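Side-chain contacts in Cg3027-pa (Drosophila melanogaster, PDB 2VHH), which probably hydrolyses N-carbamoyl-beta-alanine and its 2-methyl homologue, releasing beta-alanine or 3-amino-2-methylpropanoate with ammonium and carbon dioxide, in pyrimidine degradation: residues 258-262 and 263-267; 369-372 and 373-377; 347-350 and 351-355; 170-173 and 174-178. One frame throughout, in Å; residues are numbered along the deposited sequence.

Interaction 1: residues 258-262 and 263-267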
loop_
_atom_site.group_PDB
_atom_site.type_symbol
_atom_site.label_atom_id
_atom_site.label_comp_id
_atom_site.label_asym_id
_atom_site.label_seq_id
_atom_site.Cartn_x
_atom_site.Cartn_y
_atom_site.Cartn_z
ATOM N N SER C 258 1.762 -39.799 -13.048
ATOM C CA SER C 258 3.027 -39.368 -13.638
ATOM C C SER C 258 3.471 -40.284 -14.753
ATOM O O SER C 258 2.928 -41.379 -14.929
ATOM C CB SER C 258 4.151 -39.343 -12.588
ATOM O OG SER C 258 3.879 -38.473 -11.512
ATOM N N ALA C 259 4.477 -39.819 -15.491
ATOM C CA ALA C 259 5.236 -40.658 -16.396
ATOM C C ALA C 259 6.650 -40.121 -16.440
ATOM O O ALA C 259 6.925 -39.197 -17.190
ATOM C CB ALA C 259 4.620 -40.661 -17.782
ATOM N N THR C 260 7.540 -40.671 -15.621
ATOM C CA THR C 260 8.963 -40.306 -15.697
ATOM C C THR C 260 9.888 -41.486 -15.914
ATOM O O THR C 260 9.693 -42.549 -15.313
ATOM C CB THR C 260 9.491 -39.547 -14.452
ATOM O OG1 THR C 260 8.626 -39.761 -13.328
ATOM C CG2 THR C 260 9.624 -38.049 -14.739
ATOM N N ILE C 261 10.869 -41.278 -16.803
ATOM C CA ILE C 261 12.127 -42.060 -16.872
ATOM C C ILE C 261 13.136 -41.089 -16.234
ATOM O O ILE C 261 12.986 -39.891 -16.422
ATOM C CB ILE C 261 12.484 -42.482 -18.323
ATOM C CG1 ILE C 261 13.187 -41.360 -19.089
ATOM C CG2 ILE C 261 11.230 -42.935 -19.074
ATOM C CD1 ILE C 261 14.090 -41.854 -20.239
ATOM N N GLY C 262 14.206 -41.487 -15.555
ATOM C CA GLY C 262 15.424 -42.083 -16.042
ATOM C C GLY C 262 16.374 -41.820 -14.873
ATOM O O GLY C 262 15.925 -41.715 -13.731
ATOM N N ARG C 263 17.669 -41.695 -15.140
ATOM C CA ARG C 263 18.680 -41.726 -14.070
ATOM C C ARG C 263 18.635 -40.521 -13.116
ATOM O O ARG C 263 18.823 -40.676 -11.906
ATOM C CB ARG C 263 20.096 -41.895 -14.658
ATOM C CG ARG C 263 20.294 -43.139 -15.553
ATOM C CD ARG C 263 19.925 -42.862 -17.045
ATOM N NE ARG C 263 19.982 -44.067 -17.887
ATOM C CZ ARG C 263 21.107 -44.629 -18.337
ATOM N NH1 ARG C 263 22.296 -44.110 -18.027
ATOM N NH2 ARG C 263 21.048 -45.721 -19.096
ATOM N N LEU C 264 18.384 -39.338 -13.679
ATOM C CA LEU C 264 18.344 -38.074 -12.937
ATOM C C LEU C 264 17.004 -37.836 -12.238
ATOM O O LEU C 264 16.928 -37.119 -11.238
ATOM C CB LEU C 264 18.620 -36.912 -13.896
ATOM C CG LEU C 264 20.049 -36.518 -14.320
ATOM C CD1 LEU C 264 20.994 -37.708 -14.664
ATOM C CD2 LEU C 264 19.943 -35.558 -15.520
ATOM N N SER C 265 15.949 -38.431 -12.784
ATOM C CA SER C 265 14.600 -38.269 -12.258
ATOM C C SER C 265 14.273 -39.179 -11.056
ATOM O O SER C 265 13.577 -38.762 -10.134
ATOM C CB SER C 265 13.589 -38.468 -13.385
ATOM O OG SER C 265 12.271 -38.600 -12.879
ATOM N N GLU C 266 14.780 -40.407 -11.061
ATOM C CA GLU C 266 14.412 -41.379 -10.031
ATOM C C GLU C 266 14.722 -40.980 -8.568
ATOM O O GLU C 266 13.892 -41.219 -7.692
ATOM C CB GLU C 266 14.945 -42.779 -10.353
ATOM C CG GLU C 266 14.181 -43.891 -9.626
ATOM C CD GLU C 266 14.650 -45.300 -9.973
ATOM O OE1 GLU C 266 14.360 -46.224 -9.180
ATOM O OE2 GLU C 266 15.296 -45.500 -11.031
ATOM N N PRO C 267 15.908 -40.389 -8.293
ATOM C CA PRO C 267 16.175 -39.976 -6.914
ATOM C C PRO C 267 15.100 -39.056 -6.336
ATOM O O PRO C 267 14.825 -39.112 -5.139
ATOM C CB PRO C 267 17.496 -39.212 -7.028
ATOM C CG PRO C 267 18.153 -39.781 -8.202
ATOM C CD PRO C 267 17.053 -40.076 -9.169
#

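Interaction 2: residues 369-372 and 373-377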
loop_
_atom_site.group_PDB
_atom_site.type_symbol
_atom_site.label_atom_id
_atom_site.label_comp_id
_atom_site.label_asym_id
_atom_site.label_seq_id
_atom_site.Cartn_x
_atom_site.Cartn_y
_atom_site.Cartn_z
ATOM N N SER C 369 4.835 -11.252 -0.713
ATOM C CA SER C 369 6.188 -11.477 -1.209
ATOM C C SER C 369 6.187 -12.036 -2.621
ATOM O O SER C 369 6.994 -11.624 -3.446
ATOM C CB SER C 369 6.952 -12.410 -0.280
ATOM O OG SER C 369 6.795 -11.993 1.064
ATOM N N PHE C 370 5.284 -12.967 -2.907
ATOM C CA PHE C 370 5.198 -13.548 -4.244
ATOM C C PHE C 370 4.692 -12.525 -5.271
ATOM O O PHE C 370 5.058 -12.587 -6.448
ATOM C CB PHE C 370 4.323 -14.807 -4.246
ATOM C CG PHE C 370 4.986 -16.027 -3.643
ATOM C CD1 PHE C 370 4.336 -17.256 -3.661
ATOM C CD2 PHE C 370 6.251 -15.956 -3.071
ATOM C CE1 PHE C 370 4.928 -18.389 -3.104
ATOM C CE2 PHE C 370 6.855 -17.081 -2.511
ATOM C CZ PHE C 370 6.194 -18.300 -2.527
ATOM N N LYS C 371 3.865 -11.582 -4.816
ATOM C CA LYS C 371 3.379 -10.517 -5.673
ATOM C C LYS C 371 4.517 -9.612 -6.124
ATOM O O LYS C 371 4.676 -9.384 -7.316
ATOM C CB LYS C 371 2.285 -9.701 -4.984
ATOM C CG LYS C 371 1.444 -8.931 -5.980
ATOM C CD LYS C 371 0.601 -7.853 -5.347
ATOM C CE LYS C 371 -0.040 -7.005 -6.445
ATOM N NZ LYS C 371 -1.498 -6.742 -6.207
ATOM N N LYS C 372 5.304 -9.114 -5.165
ATOM C CA LYS C 372 6.446 -8.238 -5.448
ATOM C C LYS C 372 7.433 -8.938 -6.370
ATOM O O LYS C 372 7.969 -8.326 -7.305
ATOM C CB LYS C 372 7.196 -7.815 -4.176
ATOM C CG LYS C 372 6.381 -7.098 -3.107
ATOM C CD LYS C 372 5.815 -5.741 -3.540
ATOM C CE LYS C 372 5.396 -4.922 -2.297
ATOM N NZ LYS C 372 4.429 -3.810 -2.572
ATOM N N ALA C 373 7.657 -10.223 -6.108
ATOM C CA ALA C 373 8.617 -11.016 -6.852
ATOM C C ALA C 373 8.255 -11.170 -8.326
ATOM O O ALA C 373 9.135 -11.388 -9.158
ATOM C CB ALA C 373 8.764 -12.369 -6.207
ATOM N N SER C 374 6.963 -11.063 -8.639
ATOM C CA SER C 374 6.462 -11.290 -10.000
ATOM C C SER C 374 6.388 -10.011 -10.820
ATOM O O SER C 374 6.240 -10.058 -12.037
ATOM C CB SER C 374 5.086 -11.971 -9.977
ATOM O OG SER C 374 4.083 -11.086 -9.517
ATOM N N GLU C 375 6.491 -8.877 -10.145
ATOM C CA GLU C 375 6.430 -7.580 -10.803
ATOM C C GLU C 375 7.725 -7.241 -11.534
ATOM O O GLU C 375 8.794 -7.712 -11.160
ATOM C CB GLU C 375 6.073 -6.496 -9.788
ATOM C CG GLU C 375 4.650 -6.622 -9.258
ATOM C CD GLU C 375 4.276 -5.514 -8.292
ATOM O OE1 GLU C 375 5.122 -4.620 -8.046
ATOM O OE2 GLU C 375 3.129 -5.540 -7.782
ATOM N N HIS C 376 7.616 -6.423 -12.579
ATOM C CA HIS C 376 8.737 -6.108 -13.484
ATOM C C HIS C 376 9.957 -5.493 -12.801
ATOM O O HIS C 376 11.077 -5.979 -12.968
ATOM C CB HIS C 376 8.268 -5.178 -14.612
ATOM C CG HIS C 376 7.249 -5.794 -15.515
ATOM N ND1 HIS C 376 7.527 -6.150 -16.818
ATOM C CD2 HIS C 376 5.954 -6.135 -15.300
ATOM C CE1 HIS C 376 6.448 -6.675 -17.372
ATOM N NE2 HIS C 376 5.480 -6.678 -16.473
ATOM N N GLY C 377 9.735 -4.427 -12.036
ATOM C CA GLY C 377 10.820 -3.722 -11.362
ATOM C C GLY C 377 11.187 -4.318 -10.015
ATOM O O GLY C 377 11.545 -3.590 -9.093
#

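Interaction 3: residues 347-350 and 351-355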
loop_
_atom_site.group_PDB
_atom_site.type_symbol
_atom_site.label_atom_id
_atom_site.label_comp_id
_atom_site.label_asym_id
_atom_site.label_seq_id
_atom_site.Cartn_x
_atom_site.Cartn_y
_atom_site.Cartn_z
ATOM N N LEU C 347 -6.662 -38.692 10.071
ATOM C CA LEU C 347 -5.271 -38.409 10.401
ATOM C C LEU C 347 -4.867 -36.997 10.006
ATOM O O LEU C 347 -4.025 -36.390 10.659
ATOM C CB LEU C 347 -4.321 -39.423 9.761
ATOM C CG LEU C 347 -2.870 -39.419 10.267
ATOM C CD1 LEU C 347 -2.785 -39.856 11.736
ATOM C CD2 LEU C 347 -1.976 -40.280 9.398
ATOM N N CYS C 348 -5.480 -36.474 8.949
ATOM C CA CYS C 348 -5.133 -35.156 8.433
ATOM C C CYS C 348 -5.313 -34.067 9.477
ATOM O O CYS C 348 -4.370 -33.325 9.762
ATOM C CB CYS C 348 -5.919 -34.847 7.173
ATOM S SG CYS C 348 -5.637 -36.085 5.908
ATOM N N ARG C 349 -6.503 -33.982 10.072
ATOM C CA ARG C 349 -6.741 -32.960 11.086
ATOM C C ARG C 349 -5.839 -33.179 12.289
ATOM O O ARG C 349 -5.284 -32.232 12.834
ATOM C CB ARG C 349 -8.204 -32.924 11.509
ATOM C CG ARG C 349 -8.468 -31.981 12.649
ATOM C CD ARG C 349 -9.882 -32.074 13.102
ATOM N NE ARG C 349 -10.763 -31.527 12.087
ATOM C CZ ARG C 349 -12.081 -31.517 12.185
ATOM N NH1 ARG C 349 -12.657 -32.029 13.266
ATOM N NH2 ARG C 349 -12.817 -30.999 11.204
ATOM N N GLN C 350 -5.687 -34.436 12.689
ATOM C CA GLN C 350 -4.880 -34.785 13.862
ATOM C C GLN C 350 -3.438 -34.319 13.712
ATOM O O GLN C 350 -2.839 -33.819 14.664
ATOM C CB GLN C 350 -4.927 -36.289 14.150
ATOM C CG GLN C 350 -6.252 -36.764 14.684
ATOM C CD GLN C 350 -6.385 -38.271 14.722
ATOM O OE1 GLN C 350 -5.400 -39.005 14.726
ATOM N NE2 GLN C 350 -7.618 -38.740 14.766
ATOM N N VAL C 351 -2.889 -34.482 12.514
ATOM C CA VAL C 351 -1.530 -34.047 12.246
ATOM C C VAL C 351 -1.471 -32.517 12.185
ATOM O O VAL C 351 -0.525 -31.909 12.689
ATOM C CB VAL C 351 -0.960 -34.696 10.965
ATOM C CG1 VAL C 351 0.399 -34.128 10.626
ATOM C CG2 VAL C 351 -0.840 -36.194 11.145
ATOM N N LYS C 352 -2.495 -31.903 11.595
ATOM C CA LYS C 352 -2.587 -30.438 11.534
ATOM C C LYS C 352 -2.576 -29.823 12.919
ATOM O O LYS C 352 -1.825 -28.888 13.170
ATOM C CB LYS C 352 -3.826 -29.971 10.761
ATOM C CG LYS C 352 -3.661 -30.031 9.258
ATOM C CD LYS C 352 -4.901 -29.539 8.540
ATOM C CE LYS C 352 -4.883 -29.975 7.090
ATOM N NZ LYS C 352 -6.100 -29.523 6.385
ATOM N N ASP C 353 -3.397 -30.365 13.811
ATOM C CA ASP C 353 -3.488 -29.880 15.184
ATOM C C ASP C 353 -2.206 -30.082 15.985
ATOM O O ASP C 353 -1.859 -29.245 16.816
ATOM C CB ASP C 353 -4.665 -30.536 15.896
ATOM C CG ASP C 353 -5.992 -30.082 15.339
ATOM O OD1 ASP C 353 -5.992 -29.153 14.495
ATOM O OD2 ASP C 353 -7.034 -30.643 15.749
ATOM N N PHE C 354 -1.504 -31.180 15.720
ATOM C CA PHE C 354 -0.289 -31.513 16.468
ATOM C C PHE C 354 0.934 -30.738 15.969
ATOM O O PHE C 354 1.609 -30.065 16.753
ATOM C CB PHE C 354 -0.020 -33.032 16.476
ATOM C CG PHE C 354 1.204 -33.439 17.272
ATOM C CD1 PHE C 354 1.203 -33.387 18.668
ATOM C CD2 PHE C 354 2.364 -33.879 16.625
ATOM C CE1 PHE C 354 2.345 -33.758 19.410
ATOM C CE2 PHE C 354 3.508 -34.255 17.353
ATOM C CZ PHE C 354 3.499 -34.192 18.748
ATOM N N TRP C 355 1.223 -30.835 14.675
ATOM C CA TRP C 355 2.413 -30.194 14.117
ATOM C C TRP C 355 2.270 -28.685 13.886
ATOM O O TRP C 355 3.241 -27.945 14.000
ATOM C CB TRP C 355 2.873 -30.916 12.844
ATOM C CG TRP C 355 3.807 -32.089 13.093
ATOM C CD1 TRP C 355 4.578 -32.314 14.203
ATOM C CD2 TRP C 355 4.095 -33.161 12.189
ATOM N NE1 TRP C 355 5.305 -33.465 14.052
ATOM C CE2 TRP C 355 5.033 -34.002 12.822
ATOM C CE3 TRP C 355 3.649 -33.494 10.904
ATOM C CZ2 TRP C 355 5.531 -35.163 12.215
ATOM C CZ3 TRP C 355 4.140 -34.656 10.301
ATOM C CH2 TRP C 355 5.073 -35.471 10.957
#

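Interaction 4: residues 170-173 and 174-178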
loop_
_atom_site.group_PDB
_atom_site.type_symbol
_atom_site.label_atom_id
_atom_site.label_comp_id
_atom_site.label_asym_id
_atom_site.label_seq_id
_atom_site.Cartn_x
_atom_site.Cartn_y
_atom_site.Cartn_z
ATOM N N ARG C 170 -9.264 -33.319 -25.888
ATOM C CA ARG C 170 -9.516 -32.379 -26.977
ATOM C C ARG C 170 -10.756 -31.566 -26.642
ATOM O O ARG C 170 -11.831 -32.121 -26.410
ATOM C CB ARG C 170 -9.685 -33.072 -28.327
ATOM C CG ARG C 170 -9.702 -32.089 -29.482
ATOM C CD ARG C 170 -9.871 -32.758 -30.834
ATOM N NE ARG C 170 -8.699 -33.515 -31.303
ATOM C CZ ARG C 170 -7.603 -32.986 -31.855
ATOM N NH1 ARG C 170 -7.463 -31.675 -31.996
ATOM N NH2 ARG C 170 -6.624 -33.781 -32.258
ATOM N N ASP C 171 -10.584 -30.249 -26.603
ATOM C CA ASP C 171 -11.654 -29.323 -26.244
ATOM C C ASP C 171 -12.390 -28.842 -27.491
ATOM O O ASP C 171 -11.893 -27.974 -28.211
ATOM C CB ASP C 171 -11.077 -28.130 -25.491
ATOM C CG ASP C 171 -12.133 -27.328 -24.767
ATOM O OD1 ASP C 171 -13.336 -27.439 -25.112
ATOM O OD2 ASP C 171 -11.752 -26.579 -23.839
ATOM N N MET C 172 -13.582 -29.398 -27.733
ATOM C CA MET C 172 -14.345 -29.121 -28.964
ATOM C C MET C 172 -14.931 -27.708 -29.002
ATOM O O MET C 172 -15.103 -27.130 -30.074
ATOM C CB MET C 172 -15.476 -30.138 -29.181
ATOM C CG MET C 172 -15.056 -31.600 -29.330
ATOM S SD MET C 172 -13.857 -32.007 -30.620
ATOM C CE MET C 172 -14.589 -31.269 -32.086
ATOM N N GLU C 173 -15.241 -27.158 -27.835
ATOM C CA GLU C 173 -15.824 -25.826 -27.765
ATOM C C GLU C 173 -14.767 -24.736 -27.901
ATOM O O GLU C 173 -15.067 -23.654 -28.390
ATOM C CB GLU C 173 -16.621 -25.641 -26.475
ATOM C CG GLU C 173 -17.919 -26.431 -26.402
ATOM C CD GLU C 173 -17.722 -27.928 -26.571
ATOM O OE1 GLU C 173 -16.741 -28.476 -26.027
ATOM O OE2 GLU C 173 -18.553 -28.558 -27.253
ATOM N N HIS C 174 -13.536 -25.029 -27.483
ATOM C CA HIS C 174 -12.463 -24.034 -27.480
ATOM C C HIS C 174 -11.406 -24.299 -28.543
ATOM O O HIS C 174 -10.222 -24.456 -28.228
ATOM C CB HIS C 174 -11.801 -23.933 -26.100
ATOM C CG HIS C 174 -12.686 -23.347 -25.043
ATOM N ND1 HIS C 174 -13.405 -24.121 -24.159
ATOM C CD2 HIS C 174 -12.965 -22.062 -24.728
ATOM C CE1 HIS C 174 -14.090 -23.338 -23.347
ATOM N NE2 HIS C 174 -13.844 -22.084 -23.673
ATOM N N GLY C 175 -11.845 -24.354 -29.796
ATOM C CA GLY C 175 -10.953 -24.435 -30.947
ATOM C C GLY C 175 -10.208 -25.738 -31.141
ATOM O O GLY C 175 -9.140 -25.750 -31.749
ATOM N N GLU C 176 -10.771 -26.831 -30.634
ATOM C CA GLU C 176 -10.169 -28.173 -30.739
ATOM C C GLU C 176 -8.762 -28.276 -30.156
ATOM O O GLU C 176 -7.947 -29.082 -30.610
ATOM C CB GLU C 176 -10.203 -28.695 -32.170
ATOM C CG GLU C 176 -11.536 -29.278 -32.552
ATOM C CD GLU C 176 -11.749 -29.259 -34.045
ATOM O OE1 GLU C 176 -11.701 -28.151 -34.622
ATOM O OE2 GLU C 176 -11.953 -30.341 -34.647
ATOM N N THR C 177 -8.500 -27.467 -29.136
ATOM C CA THR C 177 -7.211 -27.449 -28.466
ATOM C C THR C 177 -6.983 -28.737 -27.652
ATOM O O THR C 177 -7.930 -29.358 -27.163
ATOM C CB THR C 177 -7.070 -26.171 -27.592
ATOM O OG1 THR C 177 -8.279 -25.957 -26.848
ATOM C CG2 THR C 177 -6.823 -24.936 -28.465
ATOM N N ILE C 178 -5.719 -29.134 -27.531
ATOM C CA ILE C 178 -5.335 -30.352 -26.824
ATOM C C ILE C 178 -4.845 -30.021 -25.412
ATOM O O ILE C 178 -4.089 -29.074 -25.227
ATOM C CB ILE C 178 -4.264 -31.120 -27.622
ATOM C CG1 ILE C 178 -4.861 -31.671 -28.921
ATOM C CG2 ILE C 178 -3.663 -32.250 -26.805
ATOM C CD1 ILE C 178 -3.806 -32.001 -29.978
#

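Interaction 1: residues 258-262 and 263-267
Glu266 and Gly262 are joined by a backbone hydrogen bond, Glu266 N to Gly262 O at 3.2 Å, with an N-H...O angle of 152°. The bond spans four residues, as in an alpha-helical turn. Residues 263-265 between them already have helical backbone angles, although the regular helix bonds are only starting. Gly262 itself has a phi of 160°, in a region that glycine enters easily, just before those helical angles begin.

The remaining contacts are van der Waals, between Ser265 and residues 260-261. Ser265 turns back toward the incoming chain, and its CB approaches Ile261 O at 3.4 Å. With OG opposite the backbone N (chi1 168°), the hydroxyl comes against Thr260, where OG lies 3.3 Å from the methyl CG2 and equally close to CB. The Arg263 side chain leads away.

The polar ends find partners beyond the turn. Ser265 OG is hydrogen-bonded to Tyr315 OH, which Thr260 OG1 meets only weakly. The extended chain of Glu266 carries OE2 into salt bridges with Arg333 and with Arg27 of the second subunit, so that two arginines share one carboxylate oxygen. Thr260 N is held by Asn288 OD1.

The arrangement is a strand-to-helix turn. It leads from strand 253-258 into helix 266-280, and thence to the parallel strand 283-295, making the first bend of a beta-alpha-beta crossover in the carbon-nitrogen hydrolase fold.

Interaction 2: residues 369-372 and 373-377
Ser374 and Lys371 meet at the C-terminal turn of helix 363-374, where the bonding shifts from four-residue to three-residue spacing as the helix ends. Ser374 OG sits between its own backbone N and carbonyl carbon (chi1 71°), which folds the hydroxyl back over the preceding turn to donate to Lys371 O at 2.8 Å. Ser374 N reaches the same oxygen at 3.1 Å and from the same face of the carbonyl plane. One residue thus grips the carbonyl twice, once by its backbone and once by its side chain.

Lys371 and Glu375 run at a slant to one another. Their nearest side-chain atoms are Lys371 CE and Glu375 OE2, 3.7 Å apart, while the ammonium NZ stays 5.0 Å from that oxygen, so any attraction between the opposite charges is probably weak. The aliphatic part of Glu375 instead lies against the helix end, with CG 3.4 Å from Lys371 O.

On another side of the helix, Phe370 and Ala373 pack on Met244 and Leu248 of the second subunit. Ala373 still makes a regular helical bond, N to Ser369 O, whereas Glu375 N takes Lys372 O at 3.2 Å from above the carbonyl plane, the donor standing 66° out of it.

Interaction 3: residues 347-350 and 351-355
Arg349 and Asp353, one helical turn apart, lie side by side and point the same way. The contact is made by the aliphatic stem of the arginine: Arg349 CG lies 3.7 Å from Asp353 OD2. Their flat ends are only 22° from parallel, yet Arg349 NE remains 5.3 Å from that oxygen, too far for a salt bridge. Both groups form salt bridges to the fourth subunit, where Arg349 NH2 pairs with Glu176 and Asp353 OD1 with Arg170. Lys352 NZ adds a further salt bridge to the same Glu176.

A second contact is apolar. Leu347 CG meets Val351 CG2 at 3.9 Å, the two side chains set at an angle to each other. The valine branch reaches this place because CG2 stands beside the backbone N while CG1 is opposite to it (chi1 174°).

Behind these pairs the backbone fixes the spacing. Asp353 N binds Arg349 O at 2.8 Å with a straight N-H...O angle of 166°, Val351 N binds Leu347 O at 2.9 Å, and Lys352 N and Phe354 N continue the pattern. Gln350 anchors another side through NE2, which donates to Arg63 O and Glu65 OE2.

Helix 347-355 follows strand 337-344, an inner strand of the seven-stranded sheet between 54-59 and 72-79, and precedes helix 363-374.

Interaction 4: residues 170-173 and 174-178
Asp171 OD1 is approached by three N-H groups of the turn, all weakly: Glu173 N at 3.3 Å, His174 N at 3.4 Å and His174 ND1 at 3.5 Å. The other oxygen takes a shorter but bent bond, His174 ND1 donating to Asp171 OD2 at 3.0 Å. The ring stands 72° from the carboxylate plane, and ND1 meets OD2 from above that plane. Arg196 forms a salt bridge to OD2 as well.

Through its backbone, Asp171 also ties the strands of the hairpin 162-171/177-185, Asp171 N to Thr177 O at 2.9 Å, nearly straight at 173°. Thr177 OG1 closes the loop from within by donating to His174 O. Arg170, bent at chi3 (-71°), brings NH1 to Glu176 O at 3.0 Å, a weak bond at the guanidinium edge, while Ile178 CG1 lies over one face. Met172 curls so that CE touches Glu176 CG at 3.7 Å. The charged ends of Arg170 and Glu176 turn to Asp353 and Arg349 of the fifth subunit.

His174 NE2 donates to Glu375 O of the third subunit. Donation from both ring nitrogens, one to a carboxylate, is consistent with a doubly protonated imidazole, though Arg196 on the same carboxylate would probably weaken that stabilisation.

Along the chain the order is interaction 4, interaction 1, interaction 3, interaction 2, and within one subunit none touches another. Centres of interactions 3 and 4 are 42 Å apart, while the other pairs lie 30 to 33 Å apart. Interaction 4 is the tip of a hairpin in the seven-stranded sheet, and interaction 1 leaves the five-stranded one; interactions 3 and 2 sit on successive helices, 347-355 and 363-374. Contact comes through assembly instead: residues 347-355 of one subunit meet the 170-178 hairpin of another, which in turn meets residues 373-377 of a further subunit. Interactions 1, 2 and 3 also touch the second subunit, so all four help join the octamer.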